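Local atomic coordinates of putative SAM-dependent O-methyltranferase (Podospora anserina, PDB entry 4YMH), a protein that binds S-adenosyl-L-homocysteine and probably transfers methyl groups from S-adenosylmethionine to oxygen atoms, as a member of the cation-dependent O-methyltransferase family. Residues Lys102-Ser107 / Val120-Gly125. Numbering follows the deposited sequence.
Sequences KMIAAS and VKLIEG
Ile104 and Leu122 are the main apolar pair between helix segment 102-107 and strand 120-124, their side chains meeting at a slant through methyl groups, with Ile104 CG2 4.2 Å from Leu122 CD2. The same CD2 reaches the helix backbone, 4.0 Å from Ile104 O, and lies 4.1 Å from Ser107 CB, so one leucine methyl rests against residues one turn apart on the helix face turned to the strand. Leu122 points toward the helix from CB onward, and chi1 177° together with chi2 58° leaves CD2 as the methyl that makes the contact.

Ile104 CD1, at the end of the longer branch, meets Glu124 CB at 3.5 Å, a close approach, the two side chains crossing at roughly a right angle. Glu124 thus offers its aliphatic root to the isoleucine, while the chain bends at chi2 (-82°) and its OE1 forms a salt bridge with Arg108. That arginine's NH2 also hydrogen-bonds Leu122 O, tying the next helical residue to the strand by polar links beside the apolar patch.

Helix and strand run nearly antiparallel, their axes 10.1 Å apart; they are the helix and second strand of the beta-alpha-beta unit formed by 93-98, 101-114 and 120-124 in the Rossmann-like methyltransferase fold. Gly125, just past the strand, touches bound S-adenosyl-L-homocysteine, and strand 120-124 is outermost in the chain's sheet, paired in parallel with strand 93-98, with helix 101-114 packed across one face of both strands.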
loop_
_atom_site.group_PDB
_atom_site.type_symbol
_atom_site.label_atom_id
_atom_site.label_comp_id
_atom_site.label_asym_id
_atom_site.label_seq_id
_atom_site.Cartn_x
_atom_site.Cartn_y
_atom_site.Cartn_z
ATOM N N LYS A 102 -2.500 -28.032 15.844
ATOM C CA LYS A 102 -1.343 -27.436 16.499
ATOM C C LYS A 102 -1.451 -25.902 16.593
ATOM O O LYS A 102 -1.255 -25.309 17.675
ATOM C CB LYS A 102 -0.079 -27.853 15.748
ATOM C CG LYS A 102 1.179 -27.083 16.076
ATOM C CD LYS A 102 2.357 -27.613 15.260
ATOM C CE LYS A 102 2.051 -27.579 13.761
ATOM N NZ LYS A 102 3.174 -28.113 12.925
ATOM N N MET A 103 -1.801 -25.263 15.479
ATOM C CA MET A 103 -1.851 -23.795 15.451
ATOM C C MET A 103 -3.102 -23.259 16.140
ATOM O O MET A 103 -3.075 -22.180 16.707
ATOM C CB MET A 103 -1.769 -23.261 14.016
ATOM C CG MET A 103 -0.457 -23.598 13.308
ATOM S SD MET A 103 0.999 -23.702 14.395
ATOM C CE MET A 103 1.198 -21.988 14.922
ATOM N N ILE A 104 -4.185 -24.026 16.105
ATOM C CA ILE A 104 -5.395 -23.681 16.842
ATOM C C ILE A 104 -5.129 -23.658 18.360
ATOM O O ILE A 104 -5.495 -22.702 19.045
ATOM C CB ILE A 104 -6.532 -24.678 16.521
ATOM C CG1 ILE A 104 -7.090 -24.409 15.116
ATOM C CG2 ILE A 104 -7.642 -24.600 17.574
ATOM C CD1 ILE A 104 -7.920 -25.545 14.575
ATOM N N ALA A 105 -4.475 -24.700 18.866
ATOM C CA ALA A 105 -4.098 -24.747 20.279
ATOM C C ALA A 105 -3.197 -23.562 20.637
ATOM O O ALA A 105 -3.452 -22.840 21.628
ATOM C CB ALA A 105 -3.408 -26.056 20.605
ATOM N N ALA A 106 -2.159 -23.359 19.820
ATOM C CA ALA A 106 -1.257 -22.218 20.003
ATOM C C ALA A 106 -1.996 -20.873 20.077
ATOM O O ALA A 106 -1.746 -20.056 20.966
ATOM C CB ALA A 106 -0.224 -22.176 18.872
ATOM N N SER A 107 -2.891 -20.647 19.124
ATOM C CA SER A 107 -3.608 -19.391 19.016
ATOM C C SER A 107 -4.584 -19.155 20.150
ATOM O O SER A 107 -4.652 -18.041 20.668
ATOM C CB SER A 107 -4.353 -19.320 17.685
ATOM O OG SER A 107 -3.435 -19.153 16.628
ATOM N N VAL A 120 -12.815 -11.533 19.518
ATOM C CA VAL A 120 -11.956 -12.353 18.657
ATOM C C VAL A 120 -12.470 -13.784 18.648
ATOM O O VAL A 120 -12.572 -14.404 19.681
ATOM C CB VAL A 120 -10.493 -12.345 19.116
ATOM C CG1 VAL A 120 -9.666 -13.286 18.264
ATOM C CG2 VAL A 120 -9.935 -10.929 19.071
ATOM N N LYS A 121 -12.801 -14.292 17.474
ATOM C CA LYS A 121 -13.477 -15.566 17.340
ATOM C C LYS A 121 -12.695 -16.462 16.385
ATOM O O LYS A 121 -12.600 -16.166 15.200
ATOM C CB LYS A 121 -14.904 -15.347 16.835
ATOM C CG LYS A 121 -15.768 -16.595 16.784
ATOM C CD LYS A 121 -17.148 -16.255 16.239
ATOM C CE LYS A 121 -18.073 -17.461 16.252
ATOM N NZ LYS A 121 -19.431 -17.111 15.749
ATOM N N LEU A 122 -12.115 -17.537 16.911
ATOM C CA LEU A 122 -11.387 -18.488 16.076
ATOM C C LEU A 122 -12.296 -19.639 15.675
ATOM O O LEU A 122 -12.903 -20.293 16.521
ATOM C CB LEU A 122 -10.153 -19.024 16.799
ATOM C CG LEU A 122 -9.326 -20.090 16.078
ATOM C CD1 LEU A 122 -8.831 -19.592 14.738
ATOM C CD2 LEU A 122 -8.156 -20.518 16.947
ATOM N N ILE A 123 -12.395 -19.868 14.373
ATOM C CA ILE A 123 -13.219 -20.937 13.848
ATOM C C ILE A 123 -12.334 -22.004 13.222
ATOM O O ILE A 123 -11.535 -21.739 12.301
ATOM C CB ILE A 123 -14.240 -20.399 12.823
ATOM C CG1 ILE A 123 -15.145 -19.362 13.506
ATOM C CG2 ILE A 123 -15.058 -21.541 12.223
ATOM C CD1 ILE A 123 -16.197 -18.772 12.613
ATOM N N GLU A 124 -12.485 -23.213 13.727
ATOM C CA GLU A 124 -11.644 -24.289 13.331
ATOM C C GLU A 124 -12.220 -25.062 12.163
ATOM O O GLU A 124 -13.404 -25.238 12.053
ATOM C CB GLU A 124 -11.422 -25.181 14.525
ATOM C CG GLU A 124 -12.702 -25.489 15.255
ATOM C CD GLU A 124 -13.180 -24.425 16.245
ATOM O OE1 GLU A 124 -12.670 -24.432 17.384
ATOM O OE2 GLU A 124 -14.117 -23.652 15.924
ATOM N N GLY A 125 -11.354 -25.523 11.294
ATOM C CA GLY A 125 -11.759 -26.386 10.205
ATOM C C GLY A 125 -11.249 -25.866 8.879
ATOM O O GLY A 125 -10.794 -24.717 8.792
#